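Local coordinates for protein N-acyl-D-glutamate deacylase (Bordetella bronchiseptica, PDB 3GIP) that probably catalyses the zinc-dependent hydrolysis of N-acyl-D-glutamate to D-glutamate and a carboxylic acid, as a member of the amidohydrolase superfamily, at residues F9-G14 with G454-G459; W81-G86 with A460-Q465; A199-L204 with L234-G239; A228-V233 with L264-R269. All coordinates share one frame; numbering follows the deposited sequence.

Contact 1 of 4, residues F9-G14 with G454-G459; sequences FKITGG and GVLVNG
Leu456 lays its CD2 methyl over one face of the Phe9 ring, 4.0 Å from the ring centroid and 22° off its normal, a CH-pi contact displaced toward the rim. The nearest ring atom is Phe9 CE1, 3.7 Å from Leu456 CD2. The other methyl of the leucine takes a second partner: Leu456 CD1 and Ile11 CD1 meet tip to tip at 4.0 Å. A chi1 of -61° sets the leucine CG anti to the carbonyl carbon, and with chi2 extended at 180° CD2 goes to the ring and CD1 to Ile11. A branched leucine suits this place because it can serve both neighbours at once, while a flat phenylalanine offers a broad face to one methyl. Phe9 also meets Trp51 edge-to-face and the ring of His49. The Gly459 carbonyl comes in obliquely, its O 3.8 Å from Phe9 CD1. Gly459 and Asn458 both have positive phi, as in a type I' turn, and glycine adopts that conformation easily; the turn brings strand 452-457 back into strand 460-463. No hydrogen bond links the two segments; strand 7-12 pairs with strands 28-32 and 50-52 instead. Apolar side chains thus join strands of two different sheets from opposite ends of the sequence, consistent with the small beta domain that amidohydrolases commonly build from both chain ends beside their catalytic barrel.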
loop_
_atom_site.group_PDB
_atom_site.type_symbol
_atom_site.label_atom_id
_atom_site.label_comp_id
_atom_site.label_asym_id
_atom_site.label_seq_id
_atom_site.Cartn_x
_atom_site.Cartn_y
_atom_site.Cartn_z
ATOM N N PHE A 9 29.213 -1.229 -2.897
ATOM C CA PHE A 9 28.761 -0.381 -1.805
ATOM C C PHE A 9 29.003 -1.081 -0.472
ATOM O O PHE A 9 29.007 -2.308 -0.391
ATOM C CB PHE A 9 27.258 -0.111 -1.955
ATOM C CG PHE A 9 26.863 1.330 -1.768
ATOM C CD1 PHE A 9 26.324 2.051 -2.828
ATOM C CD2 PHE A 9 27.003 1.961 -0.533
ATOM C CE1 PHE A 9 25.927 3.378 -2.667
ATOM C CE2 PHE A 9 26.608 3.291 -0.359
ATOM C CZ PHE A 9 26.069 4.000 -1.431
ATOM N N LYS A 10 29.232 -0.296 0.571
ATOM C CA LYS A 10 29.404 -0.857 1.900
ATOM C C LYS A 10 28.868 0.163 2.892
ATOM O O LYS A 10 29.064 1.367 2.728
ATOM C CB LYS A 10 30.873 -1.197 2.196
ATOM C CG LYS A 10 31.807 -0.030 2.465
ATOM C CD LYS A 10 33.167 -0.566 2.898
ATOM C CE LYS A 10 34.148 0.543 3.243
ATOM N NZ LYS A 10 35.453 -0.012 3.715
ATOM N N ILE A 11 28.148 -0.330 3.891
ATOM C CA ILE A 11 27.562 0.512 4.925
ATOM C C ILE A 11 28.165 0.025 6.232
ATOM O O ILE A 11 27.872 -1.081 6.690
ATOM C CB ILE A 11 26.035 0.355 4.950
ATOM C CG1 ILE A 11 25.468 0.681 3.566
ATOM C CG2 ILE A 11 25.435 1.266 6.013
ATOM C CD1 ILE A 11 23.989 0.398 3.422
ATOM N N THR A 12 29.003 0.858 6.835
ATOM C CA THR A 12 29.703 0.470 8.049
ATOM C C THR A 12 29.388 1.213 9.343
ATOM O O THR A 12 28.801 2.296 9.337
ATOM C CB THR A 12 31.220 0.571 7.821
ATOM O OG1 THR A 12 31.911 0.220 9.025
ATOM C CG2 THR A 12 31.594 1.991 7.417
ATOM N N GLY A 13 29.794 0.600 10.453
ATOM C CA GLY A 13 29.618 1.188 11.770
ATOM C C GLY A 13 28.234 1.194 12.390
ATOM O O GLY A 13 28.078 1.616 13.537
ATOM N N GLY A 14 27.235 0.719 11.657
ATOM C CA GLY A 14 25.885 0.724 12.195
ATOM C C GLY A 14 25.428 -0.573 12.832
ATOM O O GLY A 14 26.198 -1.527 12.971
ATOM N N GLY A 454 19.777 7.175 4.373
ATOM C CA GLY A 454 20.028 6.729 3.017
ATOM C C GLY A 454 19.175 5.548 2.620
ATOM O O GLY A 454 18.715 4.789 3.471
ATOM N N VAL A 455 18.962 5.395 1.319
ATOM C CA VAL A 455 18.159 4.294 0.810
ATOM C C VAL A 455 18.767 3.721 -0.459
ATOM O O VAL A 455 19.125 4.462 -1.378
ATOM C CB VAL A 455 16.719 4.742 0.481
ATOM C CG1 VAL A 455 15.913 3.555 -0.033
ATOM C CG2 VAL A 455 16.058 5.333 1.716
ATOM N N LEU A 456 18.889 2.398 -0.495
ATOM C CA LEU A 456 19.412 1.707 -1.662
ATOM C C LEU A 456 18.305 0.823 -2.213
ATOM O O LEU A 456 17.565 0.190 -1.457
ATOM C CB LEU A 456 20.601 0.813 -1.297
ATOM C CG LEU A 456 21.871 1.422 -0.706
ATOM C CD1 LEU A 456 22.875 0.302 -0.434
ATOM C CD2 LEU A 456 22.459 2.444 -1.667
ATOM N N VAL A 457 18.181 0.806 -3.533
ATOM C CA VAL A 457 17.210 -0.039 -4.209
ATOM C C VAL A 457 18.084 -0.893 -5.115
ATOM O O VAL A 457 18.766 -0.373 -5.997
ATOM C CB VAL A 457 16.218 0.784 -5.058
ATOM C CG1 VAL A 457 15.403 -0.140 -5.952
ATOM C CG2 VAL A 457 15.287 1.571 -4.143
ATOM N N ASN A 458 18.091 -2.198 -4.869
ATOM C CA ASN A 458 18.908 -3.114 -5.655
ATOM C C ASN A 458 20.361 -2.640 -5.703
ATOM O O ASN A 458 21.018 -2.684 -6.748
ATOM C CB ASN A 458 18.325 -3.250 -7.062
ATOM C CG ASN A 458 16.931 -3.847 -7.049
ATOM O OD1 ASN A 458 16.016 -3.340 -7.695
ATOM N ND2 ASN A 458 16.765 -4.937 -6.308
ATOM N N GLY A 459 20.846 -2.178 -4.555
ATOM C CA GLY A 459 22.220 -1.722 -4.438
ATOM C C GLY A 459 22.540 -0.316 -4.912
ATOM O O GLY A 459 23.661 0.160 -4.718
#

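Contact 2 of 4, residues W81-G86 with A460-Q465; sequences WKTSQG and AEVFPQ
The last turn of the short helix 80-83, closed by a Schellman motif, packs through Thr83 and Ser84 on a classic beta bulge in strand 460-463, where Val462 and Phe463 both face Val455. Gly86 is the C-prime residue, its positive phi readily reached by glycine; its N bonds to Thr83 O at 3.0 Å, and Ile87 N reaches back to Lys82 O. Across the contact the threonine uses both its branches. The Thr83 and Val462 side chains lie at a slant to each other, Thr83 CG2 3.9 Å from Val462 CG2. The phenylalanine reaches over with CG anti to its own N (chi1 -177°), which sends the ring alongside the helix end: Phe463 CE1 comes 3.8 Å from Ser84 CA, and the Thr83 carbonyl approaches the same ring obliquely. Serine is small enough to let the ring come this close to its backbone, and its OG turns back to Arg80 O. Gln85 steadies the helix end, its NE2 bonding to Trp81 O at 2.8 Å almost straight, 172° at the hydrogen. Between the segments a single water is the polar bridge: it lies 2.7 Å from Thr83 OG1 and donates to Val462 O at 2.6 Å.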
loop_
_atom_site.group_PDB
_atom_site.type_symbol
_atom_site.label_atom_id
_atom_site.label_comp_id
_atom_site.label_asym_id
_atom_site.label_seq_id
_atom_site.Cartn_x
_atom_site.Cartn_y
_atom_site.Cartn_z
ATOM N N TRP A 81 8.024 10.644 -2.380
ATOM C CA TRP A 81 7.165 10.430 -1.221
ATOM C C TRP A 81 7.390 9.041 -0.636
ATOM O O TRP A 81 7.070 8.795 0.526
ATOM C CB TRP A 81 5.685 10.633 -1.588
ATOM C CG TRP A 81 5.160 9.784 -2.719
ATOM C CD1 TRP A 81 4.454 8.619 -2.616
ATOM C CD2 TRP A 81 5.272 10.061 -4.120
ATOM N NE1 TRP A 81 4.116 8.155 -3.867
ATOM C CE2 TRP A 81 4.608 9.022 -4.807
ATOM C CE3 TRP A 81 5.872 11.089 -4.861
ATOM C CZ2 TRP A 81 4.527 8.979 -6.204
ATOM C CZ3 TRP A 81 5.790 11.045 -6.254
ATOM C CH2 TRP A 81 5.121 9.996 -6.904
ATOM N N LYS A 82 7.955 8.142 -1.440
ATOM C CA LYS A 82 8.246 6.780 -0.994
ATOM C C LYS A 82 9.663 6.686 -0.442
ATOM O O LYS A 82 9.878 6.259 0.691
ATOM C CB LYS A 82 8.132 5.782 -2.152
ATOM C CG LYS A 82 6.776 5.689 -2.821
ATOM C CD LYS A 82 5.703 5.142 -1.900
ATOM C CE LYS A 82 4.494 4.734 -2.726
ATOM N NZ LYS A 82 3.289 4.414 -1.920
ATOM N N THR A 83 10.636 7.086 -1.253
ATOM C CA THR A 83 12.028 6.997 -0.842
ATOM C C THR A 83 12.366 7.789 0.415
ATOM O O THR A 83 13.159 7.334 1.243
ATOM C CB THR A 83 12.972 7.444 -1.980
ATOM O OG1 THR A 83 12.778 8.836 -2.242
ATOM C CG2 THR A 83 12.686 6.652 -3.250
ATOM N N SER A 84 11.760 8.964 0.567
ATOM C CA SER A 84 12.029 9.810 1.725
ATOM C C SER A 84 11.550 9.219 3.047
ATOM O O SER A 84 11.916 9.716 4.111
ATOM C CB SER A 84 11.430 11.204 1.525
ATOM O OG SER A 84 10.016 11.167 1.506
ATOM N N GLN A 85 10.725 8.176 2.988
ATOM C CA GLN A 85 10.275 7.530 4.216
ATOM C C GLN A 85 10.805 6.097 4.311
ATOM O O GLN A 85 10.313 5.286 5.102
ATOM C CB GLN A 85 8.744 7.569 4.349
ATOM C CG GLN A 85 7.943 6.899 3.254
ATOM C CD GLN A 85 6.451 6.935 3.543
ATOM O OE1 GLN A 85 5.989 6.396 4.553
ATOM N NE2 GLN A 85 5.690 7.573 2.661
ATOM N N GLY A 86 11.817 5.804 3.493
ATOM C CA GLY A 86 12.466 4.502 3.510
ATOM C C GLY A 86 11.889 3.347 2.714
ATOM O O GLY A 86 12.343 2.216 2.875
ATOM N N ALA A 460 21.575 0.356 -5.531
ATOM C CA ALA A 460 21.804 1.710 -6.025
ATOM C C ALA A 460 21.133 2.758 -5.144
ATOM O O ALA A 460 19.991 2.590 -4.722
ATOM C CB ALA A 460 21.295 1.831 -7.454
ATOM N N GLU A 461 21.845 3.847 -4.875
ATOM C CA GLU A 461 21.292 4.913 -4.049
ATOM C C GLU A 461 20.143 5.645 -4.733
ATOM O O GLU A 461 20.247 6.032 -5.898
ATOM C CB GLU A 461 22.372 5.939 -3.695
ATOM C CG GLU A 461 21.830 7.129 -2.898
ATOM C CD GLU A 461 22.855 8.227 -2.670
ATOM O OE1 GLU A 461 24.045 8.021 -2.995
ATOM O OE2 GLU A 461 22.467 9.299 -2.156
ATOM N N VAL A 462 19.039 5.822 -4.009
ATOM C CA VAL A 462 17.897 6.560 -4.537
ATOM C C VAL A 462 17.604 7.725 -3.598
ATOM O O VAL A 462 16.905 8.667 -3.962
ATOM C CB VAL A 462 16.629 5.687 -4.673
ATOM C CG1 VAL A 462 16.851 4.618 -5.734
ATOM C CG2 VAL A 462 16.269 5.056 -3.334
ATOM N N PHE A 463 18.151 7.645 -2.389
ATOM C CA PHE A 463 17.985 8.691 -1.384
ATOM C C PHE A 463 19.267 8.747 -0.557
ATOM O O PHE A 463 19.819 7.707 -0.194
ATOM C CB PHE A 463 16.803 8.372 -0.465
ATOM C CG PHE A 463 16.519 9.444 0.546
ATOM C CD1 PHE A 463 15.611 10.460 0.266
ATOM C CD2 PHE A 463 17.189 9.461 1.764
ATOM C CE1 PHE A 463 15.376 11.480 1.189
ATOM C CE2 PHE A 463 16.962 10.475 2.694
ATOM C CZ PHE A 463 16.054 11.486 2.404
ATOM N N PRO A 464 19.743 9.958 -0.217
ATOM C CA PRO A 464 19.179 11.278 -0.522
ATOM C C PRO A 464 19.324 11.744 -1.968
ATOM O O PRO A 464 18.563 12.593 -2.429
ATOM C CB PRO A 464 19.916 12.193 0.452
ATOM C CG PRO A 464 21.265 11.564 0.520
ATOM C CD PRO A 464 20.934 10.089 0.643
ATOM N N GLN A 465 20.299 11.192 -2.681
ATOM C CA GLN A 465 20.523 11.579 -4.067
ATOM C C GLN A 465 20.020 10.527 -5.051
ATOM O O GLN A 465 20.600 9.449 -5.169
ATOM C CB GLN A 465 22.013 11.828 -4.311
ATOM C CG GLN A 465 22.342 12.177 -5.752
ATOM C CD GLN A 465 21.617 13.422 -6.227
ATOM O OE1 GLN A 465 21.034 13.438 -7.311
ATOM N NE2 GLN A 465 21.656 14.475 -5.417
HETATM O O HOH W 1 14.669 9.924 -3.796
#

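Contact 3 of 4, residues A199-L204 with L234-G239; sequences AELEGL and LAIGRG
The 2.8 Å hydrogen bond from Arg238 N to Leu234 O closes the helical turn that carries Ile236, the residue whose tip reaches Leu201 on the neighbouring helix. Ile236 CD1 rests 3.6 Å from Leu201 CB and 3.9 Å from Leu201 CD1, so one methyl fills the angle between the base of the leucine and one arm of its fork. The isoleucine leaves its own backbone turned to one side of the other helix; the extended chi2 of 171° then carries CD1 across, and the two side chains meet at a slant. Lower on the isoleucine, CG1 is touched by the aliphatic part of Glu202, whose CG stands 4.3 Å away. Glu202 suits the edge of the interface because its methylene groups can pack while its carboxylate remains at the partly exposed margin. Here helix 198-210 and helix 226-240 belong to the outer helical layer of the amidohydrolase (beta/alpha)8 barrel, following the parallel strands 183-187 and 214-218 respectively. Their backbones come close, with Glu202 CA only 5.8 Å from Ile236 CA. No hydrogen bond crosses between these two segments; they meet through apolar contacts. Leu201 also touches His146 on helix 146-153, and Glu200, turned to that side, forms a salt bridge with Arg150. The Arg238 guanidinium folds back over its own helix, where Leu234 C lies 4.0 Å from the guanidinium plane, over its centre; its NH2 forms a salt bridge with Glu231 OE2, and Asn266 of helix 260-272 lies beside it.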
loop_
_atom_site.group_PDB
_atom_site.type_symbol
_atom_site.label_atom_id
_atom_site.label_comp_id
_atom_site.label_asym_id
_atom_site.label_seq_id
_atom_site.Cartn_x
_atom_site.Cartn_y
_atom_site.Cartn_z
ATOM N N ALA A 199 -20.312 -15.962 -5.553
ATOM C CA ALA A 199 -19.861 -16.789 -6.675
ATOM C C ALA A 199 -18.825 -16.112 -7.571
ATOM O O ALA A 199 -17.866 -16.746 -8.015
ATOM C CB ALA A 199 -21.063 -17.229 -7.513
ATOM N N GLU A 200 -19.027 -14.828 -7.842
ATOM C CA GLU A 200 -18.113 -14.070 -8.686
ATOM C C GLU A 200 -16.733 -13.935 -8.053
ATOM O O GLU A 200 -15.706 -14.181 -8.694
ATOM C CB GLU A 200 -18.692 -12.677 -8.954
ATOM C CG GLU A 200 -17.813 -11.784 -9.817
ATOM C CD GLU A 200 -18.466 -10.449 -10.121
ATOM O OE1 GLU A 200 -19.714 -10.394 -10.161
ATOM O OE2 GLU A 200 -17.735 -9.459 -10.339
ATOM N N LEU A 201 -16.713 -13.547 -6.783
ATOM C CA LEU A 201 -15.460 -13.359 -6.070
ATOM C C LEU A 201 -14.738 -14.684 -5.836
ATOM O O LEU A 201 -13.510 -14.757 -5.937
ATOM C CB LEU A 201 -15.736 -12.642 -4.744
ATOM C CG LEU A 201 -16.466 -11.302 -4.930
ATOM C CD1 LEU A 201 -16.792 -10.687 -3.574
ATOM C CD2 LEU A 201 -15.603 -10.356 -5.762
ATOM N N GLU A 202 -15.501 -15.732 -5.546
ATOM C CA GLU A 202 -14.922 -17.048 -5.311
ATOM C C GLU A 202 -14.279 -17.574 -6.589
ATOM O O GLU A 202 -13.235 -18.221 -6.545
ATOM C CB GLU A 202 -15.998 -18.022 -4.825
ATOM C CG GLU A 202 -16.633 -17.609 -3.508
ATOM C CD GLU A 202 -17.778 -18.510 -3.098
ATOM O OE1 GLU A 202 -18.525 -18.966 -3.993
ATOM O OE2 GLU A 202 -17.942 -18.750 -1.883
ATOM N N GLY A 203 -14.911 -17.294 -7.727
ATOM C CA GLY A 203 -14.364 -17.738 -8.996
ATOM C C GLY A 203 -12.976 -17.171 -9.215
ATOM O O GLY A 203 -12.056 -17.884 -9.617
ATOM N N LEU A 204 -12.816 -15.878 -8.941
ATOM C CA LEU A 204 -11.522 -15.230 -9.107
ATOM C C LEU A 204 -10.539 -15.768 -8.071
ATOM O O LEU A 204 -9.360 -15.981 -8.367
ATOM C CB LEU A 204 -11.675 -13.714 -8.956
ATOM C CG LEU A 204 -12.528 -13.066 -10.053
ATOM C CD1 LEU A 204 -12.802 -11.606 -9.720
ATOM C CD2 LEU A 204 -11.805 -13.182 -11.388
ATOM N N LEU A 234 -13.354 -13.532 4.508
ATOM C CA LEU A 234 -12.741 -14.695 5.142
ATOM C C LEU A 234 -13.437 -15.954 4.630
ATOM O O LEU A 234 -12.805 -16.994 4.453
ATOM C CB LEU A 234 -12.855 -14.619 6.669
ATOM C CG LEU A 234 -11.953 -13.587 7.353
ATOM C CD1 LEU A 234 -12.137 -13.685 8.861
ATOM C CD2 LEU A 234 -10.496 -13.834 6.981
ATOM N N ALA A 235 -14.739 -15.847 4.382
ATOM C CA ALA A 235 -15.512 -16.978 3.877
ATOM C C ALA A 235 -14.970 -17.383 2.512
ATOM O O ALA A 235 -14.899 -18.568 2.184
ATOM C CB ALA A 235 -16.983 -16.603 3.771
ATOM N N ILE A 236 -14.592 -16.392 1.714
ATOM C CA ILE A 236 -14.036 -16.651 0.392
ATOM C C ILE A 236 -12.702 -17.370 0.551
ATOM O O ILE A 236 -12.397 -18.305 -0.187
ATOM C CB ILE A 236 -13.816 -15.333 -0.382
ATOM C CG1 ILE A 236 -15.168 -14.686 -0.689
ATOM C CG2 ILE A 236 -13.034 -15.594 -1.661
ATOM C CD1 ILE A 236 -15.065 -13.295 -1.260
ATOM N N GLY A 237 -11.908 -16.932 1.523
ATOM C CA GLY A 237 -10.618 -17.555 1.752
ATOM C C GLY A 237 -10.727 -18.972 2.285
ATOM O O GLY A 237 -9.971 -19.850 1.875
ATOM N N ARG A 238 -11.664 -19.200 3.198
ATOM C CA ARG A 238 -11.847 -20.525 3.779
ATOM C C ARG A 238 -12.378 -21.518 2.752
ATOM O O ARG A 238 -12.003 -22.692 2.757
ATOM C CB ARG A 238 -12.803 -20.453 4.973
ATOM C CG ARG A 238 -12.266 -19.628 6.137
ATOM C CD ARG A 238 -13.226 -19.603 7.317
ATOM N NE ARG A 238 -14.562 -19.175 6.921
ATOM C CZ ARG A 238 -15.231 -18.172 7.483
ATOM N NH1 ARG A 238 -14.692 -17.474 8.477
ATOM N NH2 ARG A 238 -16.445 -17.868 7.047
ATOM N N GLY A 239 -13.244 -21.042 1.866
ATOM C CA GLY A 239 -13.811 -21.917 0.858
ATOM C C GLY A 239 -12.880 -22.245 -0.293
ATOM O O GLY A 239 -12.914 -23.355 -0.820
#

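Contact 4 of 4, residues A228-V233 with L264-R269; sequences AAVEEV and LANIDR
Glu231 leans from helix 226-240 toward Asn266 on helix 260-272, two consecutive helices of the outer layer of the (beta/alpha)8 barrel, whose short segments run nearly parallel, 14° apart, with axes 9.9 Å from each other. Its CB already lies 3.7 Å from Asn266 ND2. The chain then leaves with CG anti to the backbone N (chi1 169°) and bends at chi2, which brings the carboxylate alongside the same amide, so that CD is 4.0 Å from Asn266 ND2. At the tip, OE1 accepts a hydrogen bond from Asn266 ND2 at 2.9 Å, nearly straight, using its anti lone pair. Amide and carboxylate are almost coplanar, and the donor's partner lies in the amide plane, so the bond probably helps to hold both flat groups in orientation. The other oxygen, OE2, is taken by a salt bridge with Arg238, about two helical turns further along the same helix. Glutamate is thus long enough to serve its own helix and the next one together. Asparagine, short and buried, gives a donor that needs no charge; Asn266 CA lies 3.5 Å from the plane of the Arg269 guanidinium, toward its rim. Beneath this polar pair, toward the barrel strands, the seam is apolar: Val230 and Ile267 cross at about a right angle, with Val230 CG1 4.2 Å from Ile267 CG1.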
loop_
_atom_site.group_PDB
_atom_site.type_symbol
_atom_site.label_atom_id
_atom_site.label_comp_id
_atom_site.label_asym_id
_atom_site.label_seq_id
_atom_site.Cartn_x
_atom_site.Cartn_y
_atom_site.Cartn_z
ATOM N N ALA A 228 -19.413 -7.978 9.342
ATOM C CA ALA A 228 -19.955 -8.782 8.251
ATOM C C ALA A 228 -19.020 -8.719 7.044
ATOM O O ALA A 228 -18.844 -9.707 6.327
ATOM C CB ALA A 228 -21.338 -8.271 7.866
ATOM N N ALA A 229 -18.416 -7.553 6.828
ATOM C CA ALA A 229 -17.506 -7.351 5.703
ATOM C C ALA A 229 -16.253 -8.213 5.812
ATOM O O ALA A 229 -15.788 -8.771 4.818
ATOM C CB ALA A 229 -17.128 -5.881 5.598
ATOM N N VAL A 230 -15.697 -8.316 7.014
ATOM C CA VAL A 230 -14.515 -9.144 7.214
ATOM C C VAL A 230 -14.901 -10.612 7.039
ATOM O O VAL A 230 -14.179 -11.380 6.405
ATOM C CB VAL A 230 -13.907 -8.924 8.624
ATOM C CG1 VAL A 230 -12.878 -10.007 8.936
ATOM C CG2 VAL A 230 -13.246 -7.553 8.685
ATOM N N GLU A 231 -16.042 -10.998 7.603
ATOM C CA GLU A 231 -16.521 -12.373 7.490
ATOM C C GLU A 231 -16.707 -12.753 6.021
ATOM O O GLU A 231 -16.410 -13.878 5.621
ATOM C CB GLU A 231 -17.847 -12.529 8.247
ATOM C CG GLU A 231 -18.611 -13.836 7.995
ATOM C CD GLU A 231 -17.815 -15.088 8.334
ATOM O OE1 GLU A 231 -16.835 -14.995 9.107
ATOM O OE2 GLU A 231 -18.183 -16.177 7.833
ATOM N N GLU A 232 -17.187 -11.806 5.220
ATOM C CA GLU A 232 -17.413 -12.058 3.799
ATOM C C GLU A 232 -16.138 -12.460 3.060
ATOM O O GLU A 232 -16.140 -13.421 2.288
ATOM C CB GLU A 232 -18.028 -10.822 3.128
ATOM C CG GLU A 232 -18.096 -10.917 1.604
ATOM C CD GLU A 232 -18.820 -9.747 0.966
ATOM O OE1 GLU A 232 -18.813 -8.646 1.552
ATOM O OE2 GLU A 232 -19.388 -9.924 -0.136
ATOM N N VAL A 233 -15.048 -11.735 3.290
ATOM C CA VAL A 233 -13.805 -12.067 2.605
ATOM C C VAL A 233 -13.107 -13.275 3.226
ATOM O O VAL A 233 -12.352 -13.973 2.550
ATOM C CB VAL A 233 -12.835 -10.859 2.548
ATOM C CG1 VAL A 233 -13.469 -9.731 1.749
ATOM C CG2 VAL A 233 -12.476 -10.392 3.946
ATOM N N LEU A 264 -10.638 -9.178 14.366
ATOM C CA LEU A 264 -9.336 -9.812 14.520
ATOM C C LEU A 264 -9.502 -11.228 15.067
ATOM O O LEU A 264 -8.706 -12.116 14.760
ATOM C CB LEU A 264 -8.447 -8.980 15.449
ATOM C CG LEU A 264 -8.060 -7.610 14.880
ATOM C CD1 LEU A 264 -7.295 -6.821 15.935
ATOM C CD2 LEU A 264 -7.221 -7.787 13.618
ATOM N N ALA A 265 -10.536 -11.438 15.875
ATOM C CA ALA A 265 -10.796 -12.761 16.432
ATOM C C ALA A 265 -11.214 -13.685 15.293
ATOM O O ALA A 265 -10.844 -14.861 15.260
ATOM C CB ALA A 265 -11.901 -12.688 17.486
ATOM N N ASN A 266 -11.976 -13.137 14.352
ATOM C CA ASN A 266 -12.449 -13.901 13.202
ATOM C C ASN A 266 -11.251 -14.232 12.321
ATOM O O ASN A 266 -11.110 -15.354 11.827
ATOM C CB ASN A 266 -13.474 -13.075 12.425
ATOM C CG ASN A 266 -14.339 -13.922 11.517
ATOM O OD1 ASN A 266 -14.175 -15.139 11.440
ATOM N ND2 ASN A 266 -15.273 -13.279 10.824
ATOM N N ILE A 267 -10.384 -13.245 12.133
ATOM C CA ILE A 267 -9.177 -13.425 11.337
ATOM C C ILE A 267 -8.327 -14.522 11.973
ATOM O O ILE A 267 -7.794 -15.390 11.281
ATOM C CB ILE A 267 -8.389 -12.100 11.265
ATOM C CG1 ILE A 267 -9.124 -11.135 10.328
ATOM C CG2 ILE A 267 -6.958 -12.347 10.808
ATOM C CD1 ILE A 267 -8.542 -9.736 10.277
ATOM N N ASP A 268 -8.211 -14.494 13.297
ATOM C CA ASP A 268 -7.433 -15.505 13.999
ATOM C C ASP A 268 -8.027 -16.896 13.812
ATOM O O ASP A 268 -7.291 -17.865 13.635
ATOM C CB ASP A 268 -7.340 -15.173 15.491
ATOM C CG ASP A 268 -6.369 -14.041 15.773
ATOM O OD1 ASP A 268 -5.572 -13.697 14.873
ATOM O OD2 ASP A 268 -6.385 -13.507 16.902
ATOM N N ARG A 269 -9.353 -17.004 13.847
ATOM C CA ARG A 269 -9.988 -18.305 13.664
ATOM C C ARG A 269 -9.683 -18.850 12.273
ATOM O O ARG A 269 -9.484 -20.053 12.097
ATOM C CB ARG A 269 -11.505 -18.208 13.863
ATOM C CG ARG A 269 -11.930 -17.992 15.312
ATOM C CD ARG A 269 -13.422 -18.261 15.508
ATOM N NE ARG A 269 -14.277 -17.243 14.897
ATOM C CZ ARG A 269 -14.477 -16.028 15.402
ATOM N NH1 ARG A 269 -13.883 -15.668 16.532
ATOM N NH2 ARG A 269 -15.279 -15.174 14.779
#

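In the fold
The four contacts form two groups on opposite sides of the chain's centre. Contacts 1 and 2, with centres 12 Å apart, share the hairpin of strands 452-457 and 460-463, whose backbone pairing connects them; each ties this late part of the chain to an early segment. Contacts 3 and 4, 13 Å between centres, share helix 226-240, on which Leu234 packs against Asn266. Both lie, along the chain, inside the loops closed by contacts 1 and 2, about 36 to 42 Å away between centres. Early and late parts of the chain are brought together on one side, while consecutive helices line up around the barrel whose strands lead to the zinc ligands His218 and His248, which Cys95 joins.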